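Local coordinates for protein gdp-l-fucose synthetase (Naegleria fowleri, PDB 6AQZ) that binds NADP and, as a GDP-L-fucose synthetase, probably makes GDP-L-fucose by epimerising and reducing a GDP-keto-deoxymannose precursor, at residues G37-H42 with Y239-A244; K217-G222 with F283-N288. One frame throughout, in Å; residues are numbered along the deposited sequence.

Contact 1: G37-H42 with Y239-A244; sequences GKAVEH and YSHDAA
His42 and His241 form an offset stack between two helices, their ring centroids 4.2 Å apart and their planes inclined at 26°. The ND1-CE1 side of His42 lies over the CE1 and ND1 end of His241, with His42 ND1 3.2 Å from His241 CE1. Tyr239 CZ lies over the rim of the opposite face of His241, so this imidazole has an aromatic neighbour on each side. His42 gets there because its CG stands anti to the backbone N (chi1 174°).

Beneath the stack the helices meet through small residues. Ala39 CB lies at the edge of the His241 ring and approaches Ser240 O to 3.3 Å, while Ala244 CB rests 3.5 Å from Val40 N. Val40 adds its CG2 branch, 3.8 Å from Ala244 CB; the Ala244 methyl thus meets both backbone and side chain of Val40. No hydrogen bond crosses; the ring stack and apolar packing join the segments, and the axes of 37-42 and 240-244 approach to 8.1 Å, crossing at -67°. Behind Ser240, backbone bonds to Phe194 fix the start of its helix. Helix 35-46, with Gly37 in a GxGxxG-like pattern, is consistent with the dinucleotide-binding helix of a Rossmann fold, here packed against helix 240-253.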
loop_
_atom_site.group_PDB
_atom_site.type_symbol
_atom_site.label_atom_id
_atom_site.label_comp_id
_atom_site.label_asym_id
_atom_site.label_seq_id
_atom_site.Cartn_x
_atom_site.Cartn_y
_atom_site.Cartn_z
ATOM N N GLY A 37 -4.138 22.986 8.666
ATOM C CA GLY A 37 -2.918 23.690 9.022
ATOM C C GLY A 37 -3.158 25.089 9.565
ATOM O O GLY A 37 -2.521 25.498 10.544
ATOM N N LYS A 38 -4.048 25.862 8.904
ATOM C CA LYS A 38 -4.345 27.223 9.360
ATOM C C LYS A 38 -4.994 27.204 10.737
ATOM O O LYS A 38 -4.802 28.127 11.530
ATOM C CB LYS A 38 -5.252 27.946 8.357
ATOM C CG LYS A 38 -4.592 28.177 6.991
ATOM C CD LYS A 38 -3.390 29.097 7.050
ATOM C CE LYS A 38 -3.826 30.546 6.978
ATOM N NZ LYS A 38 -2.655 31.445 6.877
ATOM N N ALA A 39 -5.787 26.169 11.031
ATOM C CA ALA A 39 -6.366 26.050 12.361
ATOM C C ALA A 39 -5.278 25.846 13.415
ATOM O O ALA A 39 -5.281 26.513 14.458
ATOM C CB ALA A 39 -7.376 24.911 12.376
ATOM N N VAL A 40 -4.308 24.967 13.135
ATOM C CA VAL A 40 -3.189 24.795 14.057
ATOM C C VAL A 40 -2.457 26.119 14.253
ATOM O O VAL A 40 -2.121 26.499 15.382
ATOM C CB VAL A 40 -2.248 23.678 13.562
ATOM C CG1 VAL A 40 -0.984 23.629 14.406
ATOM C CG2 VAL A 40 -2.958 22.332 13.587
ATOM N N GLU A 41 -2.215 26.849 13.160
ATOM C CA GLU A 41 -1.529 28.137 13.255
ATOM C C GLU A 41 -2.312 29.126 14.122
ATOM O O GLU A 41 -1.726 29.916 14.873
ATOM C CB GLU A 41 -1.307 28.710 11.856
ATOM C CG GLU A 41 -0.601 30.062 11.843
ATOM C CD GLU A 41 -0.483 30.664 10.454
ATOM O OE1 GLU A 41 -1.338 30.382 9.578
ATOM O OE2 GLU A 41 0.490 31.409 10.234
ATOM N N HIS A 42 -3.641 29.100 14.024
ATOM C CA HIS A 42 -4.479 29.968 14.839
ATOM C C HIS A 42 -4.384 29.601 16.325
ATOM O O HIS A 42 -4.231 30.477 17.178
ATOM C CB HIS A 42 -5.915 29.904 14.329
ATOM C CG HIS A 42 -6.897 30.639 15.187
ATOM N ND1 HIS A 42 -7.834 29.993 15.963
ATOM C CD2 HIS A 42 -7.082 31.965 15.396
ATOM C CE1 HIS A 42 -8.554 30.890 16.616
ATOM N NE2 HIS A 42 -8.119 32.093 16.288
ATOM N N TYR A 239 -15.153 20.984 13.987
ATOM C CA TYR A 239 -14.590 22.310 13.748
ATOM C C TYR A 239 -13.072 22.246 13.703
ATOM O O TYR A 239 -12.434 21.704 14.609
ATOM C CB TYR A 239 -15.041 23.270 14.858
ATOM C CG TYR A 239 -14.738 24.739 14.637
ATOM C CD1 TYR A 239 -14.673 25.278 13.356
ATOM C CD2 TYR A 239 -14.560 25.598 15.722
ATOM C CE1 TYR A 239 -14.416 26.627 13.160
ATOM C CE2 TYR A 239 -14.309 26.958 15.543
ATOM C CZ TYR A 239 -14.238 27.468 14.258
ATOM O OH TYR A 239 -13.981 28.804 14.057
ATOM N N SER A 240 -12.488 22.858 12.674
ATOM C CA SER A 240 -11.043 22.772 12.511
ATOM C C SER A 240 -10.278 23.330 13.710
ATOM O O SER A 240 -9.219 22.797 14.057
ATOM C CB SER A 240 -10.633 23.476 11.221
ATOM O OG SER A 240 -10.914 24.856 11.305
ATOM N N HIS A 241 -10.776 24.390 14.363
ATOM C CA HIS A 241 -10.058 24.874 15.543
ATOM C C HIS A 241 -10.083 23.839 16.676
ATOM O O HIS A 241 -9.081 23.652 17.381
ATOM C CB HIS A 241 -10.637 26.204 16.016
ATOM C CG HIS A 241 -10.418 27.325 15.055
ATOM N ND1 HIS A 241 -10.871 28.605 15.288
ATOM C CD2 HIS A 241 -9.796 27.358 13.854
ATOM C CE1 HIS A 241 -10.533 29.381 14.275
ATOM N NE2 HIS A 241 -9.887 28.647 13.386
ATOM N N ASP A 242 -11.210 23.146 16.852
ATOM C CA ASP A 242 -11.252 22.051 17.811
ATOM C C ASP A 242 -10.303 20.919 17.407
ATOM O O ASP A 242 -9.548 20.402 18.245
ATOM C CB ASP A 242 -12.677 21.524 17.937
ATOM C CG ASP A 242 -13.592 22.474 18.629
ATOM O OD1 ASP A 242 -13.122 23.498 19.182
ATOM O OD2 ASP A 242 -14.802 22.169 18.634
ATOM N N ALA A 243 -10.306 20.541 16.126
ATOM C CA ALA A 243 -9.387 19.500 15.662
ATOM C C ALA A 243 -7.940 19.896 15.922
ATOM O O ALA A 243 -7.112 19.048 16.289
ATOM C CB ALA A 243 -9.592 19.223 14.171
ATOM N N ALA A 244 -7.625 21.189 15.741
ATOM C CA ALA A 244 -6.273 21.680 15.991
ATOM C C ALA A 244 -5.873 21.539 17.464
ATOM O O ALA A 244 -4.703 21.269 17.769
ATOM C CB ALA A 244 -6.159 23.146 15.537
#

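Contact 2: K217-G222 with F283-N288; sequences KAQQNG and FNFTGN
The carbonyl oxygen of Phe283 takes two donors, the side-chain amide of Gln219 and a water. Gln219 NE2 donates to Phe283 O over 3.0 Å, with an N-H...O angle of 154°. The donor stands 45° out of the carbonyl plane, and the oxygen is tilted slightly from the plane of the Gln219 amide. The water gives its second bond to Gln219 OE1 at 2.8 Å, closing a small ring in which NE2 is tied to the backbone oxygen directly and OE1 through the water. A second water accepts a weak bond from Gln219 NE2 and a firmer one from Thr286 N, 3.1 Å away. Gln219 spans the gap because its CG is anti to the backbone N (chi1 -176°) and the chain stays extended beyond it.

The amide plane is turned steeply from the Phe283 ring, and Gln219 OE1 comes within 3.8 Å of Phe283 CD1.

Alongside this polar bridge, Phe285 lays its CE1 corner against the helix, 3.6 Å from Ala218 C and 3.7 Å from Ala218 CB. Its CD1 meets Gln219 CB at 3.9 Å. The ring is backed by its own loop: Gly287 N lies over the centre of one face, 3.5 Å above the plane. Phe283 touches both Cys215 and Tyr216 of helix 207-221 and Phe332 and Leu333 of helix 321-335.

Phe285 thus supplies the apolar part of the joint between helix 207-221 and the loop leaving helix 272-283. With NE2 facing a carbonyl and OE1 a donating water, the Gln219 amide is set one way round and its rotation is limited.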
loop_
_atom_site.group_PDB
_atom_site.type_symbol
_atom_site.label_atom_id
_atom_site.label_comp_id
_atom_site.label_asym_id
_atom_site.label_seq_id
_atom_site.Cartn_x
_atom_site.Cartn_y
_atom_site.Cartn_z
ATOM N N LYS A 217 -24.052 32.438 -2.656
ATOM C CA LYS A 217 -24.504 32.773 -4.005
ATOM C C LYS A 217 -26.002 33.062 -4.034
ATOM O O LYS A 217 -26.453 34.000 -4.708
ATOM C CB LYS A 217 -24.150 31.644 -4.981
ATOM C CG LYS A 217 -22.649 31.475 -5.313
ATOM C CD LYS A 217 -22.389 30.181 -6.144
ATOM C CE LYS A 217 -20.892 29.887 -6.338
ATOM N NZ LYS A 217 -20.613 28.823 -7.363
ATOM N N ALA A 218 -26.778 32.286 -3.279
ATOM C CA ALA A 218 -28.221 32.461 -3.232
ATOM C C ALA A 218 -28.606 33.806 -2.631
ATOM O O ALA A 218 -29.563 34.446 -3.085
ATOM C CB ALA A 218 -28.846 31.323 -2.432
ATOM N N GLN A 219 -27.861 34.260 -1.623
ATOM C CA GLN A 219 -28.168 35.540 -0.997
ATOM C C GLN A 219 -27.822 36.706 -1.925
ATOM O O GLN A 219 -28.597 37.660 -2.062
ATOM C CB GLN A 219 -27.400 35.647 0.328
ATOM C CG GLN A 219 -27.724 36.914 1.117
ATOM C CD GLN A 219 -27.184 36.866 2.543
ATOM O OE1 GLN A 219 -25.974 36.703 2.775
ATOM N NE2 GLN A 219 -28.085 37.020 3.510
ATOM N N GLN A 220 -26.667 36.631 -2.584
ATOM C CA GLN A 220 -26.220 37.711 -3.454
ATOM C C GLN A 220 -27.061 37.780 -4.728
ATOM O O GLN A 220 -27.435 38.876 -5.183
ATOM C CB GLN A 220 -24.736 37.509 -3.766
ATOM C CG GLN A 220 -24.144 38.496 -4.728
ATOM C CD GLN A 220 -23.101 39.382 -4.086
ATOM O OE1 GLN A 220 -22.369 38.954 -3.194
ATOM N NE2 GLN A 220 -23.029 40.636 -4.535
ATOM N N ASN A 221 -27.433 36.610 -5.259
ATOM C CA ASN A 221 -28.131 36.474 -6.534
ATOM C C ASN A 221 -29.642 36.662 -6.415
ATOM O O ASN A 221 -30.286 37.098 -7.371
ATOM C CB ASN A 221 -27.818 35.107 -7.148
ATOM N N GLY A 222 -30.243 36.236 -5.312
ATOM C CA GLY A 222 -31.680 36.289 -5.162
ATOM C C GLY A 222 -32.348 34.950 -5.364
ATOM O O GLY A 222 -33.582 34.885 -5.385
ATOM N N PHE A 283 -25.944 33.079 7.726
ATOM C CA PHE A 283 -25.902 34.101 6.702
ATOM C C PHE A 283 -27.064 35.073 6.815
ATOM O O PHE A 283 -27.022 36.128 6.171
ATOM C CB PHE A 283 -25.933 33.444 5.324
ATOM C CG PHE A 283 -24.588 33.057 4.801
ATOM C CD1 PHE A 283 -23.730 34.013 4.285
ATOM C CD2 PHE A 283 -24.181 31.725 4.812
ATOM C CE1 PHE A 283 -22.493 33.648 3.784
ATOM C CE2 PHE A 283 -22.947 31.358 4.323
ATOM C CZ PHE A 283 -22.100 32.320 3.809
ATOM N N ASN A 284 -28.049 34.761 7.669
ATOM C CA ASN A 284 -29.331 35.463 7.719
ATOM C C ASN A 284 -30.023 35.414 6.361
ATOM O O ASN A 284 -30.607 36.399 5.900
ATOM C CB ASN A 284 -29.171 36.902 8.212
ATOM C CG ASN A 284 -28.743 36.969 9.662
ATOM O OD1 ASN A 284 -29.265 36.241 10.513
ATOM N ND2 ASN A 284 -27.782 37.831 9.951
ATOM N N PHE A 285 -29.931 34.260 5.705
ATOM C CA PHE A 285 -30.594 34.070 4.425
ATOM C C PHE A 285 -32.095 33.892 4.625
ATOM O O PHE A 285 -32.528 32.994 5.356
ATOM C CB PHE A 285 -29.992 32.870 3.706
ATOM C CG PHE A 285 -30.624 32.572 2.384
ATOM C CD1 PHE A 285 -30.380 33.385 1.285
ATOM C CD2 PHE A 285 -31.424 31.451 2.222
ATOM C CE1 PHE A 285 -30.949 33.101 0.059
ATOM C CE2 PHE A 285 -31.996 31.160 1.000
ATOM C CZ PHE A 285 -31.757 31.981 -0.086
ATOM N N THR A 286 -32.889 34.728 3.931
ATOM C CA THR A 286 -34.337 34.766 4.104
ATOM C C THR A 286 -35.105 34.109 2.961
ATOM O O THR A 286 -36.338 34.060 3.009
ATOM C CB THR A 286 -34.828 36.224 4.274
ATOM O OG1 THR A 286 -34.809 36.927 3.015
ATOM C CG2 THR A 286 -33.970 36.974 5.281
ATOM N N GLY A 287 -34.428 33.598 1.940
ATOM C CA GLY A 287 -35.109 32.895 0.875
ATOM C C GLY A 287 -35.378 31.438 1.224
ATOM O O GLY A 287 -35.085 30.951 2.317
ATOM N N ASN A 288 -35.952 30.729 0.260
ATOM C CA ASN A 288 -36.280 29.326 0.481
ATOM C C ASN A 288 -35.029 28.461 0.507
ATOM O O ASN A 288 -34.051 28.725 -0.193
ATOM C CB ASN A 288 -37.212 28.820 -0.608
ATOM C CG ASN A 288 -38.401 29.698 -0.779
ATOM O OD1 ASN A 288 -38.965 30.193 0.201
ATOM N ND2 ASN A 288 -38.798 29.917 -2.029
HETATM O O HOH W 1 -31.234 36.788 2.327
HETATM O O HOH W 2 -24.880 38.005 5.014
#

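In the fold
Contacts 1 and 2 lie in different parts of the chain, with centres 28 Å apart and nearest atoms about 13 Å apart, and they do not touch. Contact 1 is central, about 9 Å from the centre of the chain, and the side chain of Ser240 is about 8 Å from the bound NADP. Contact 2 is peripheral, about 30 Å from that centre, near the small two-stranded parallel sheet of 225-228 and 289-292. Along the sequence the order is 37-42, 217-222, 239-244, 283-288, so the segments alternate. Helix 321-335 touches both contacts: Glu327 hydrogen-bonds the Tyr239 hydroxyl, and Val329, Phe332 and Leu333 meet Phe283.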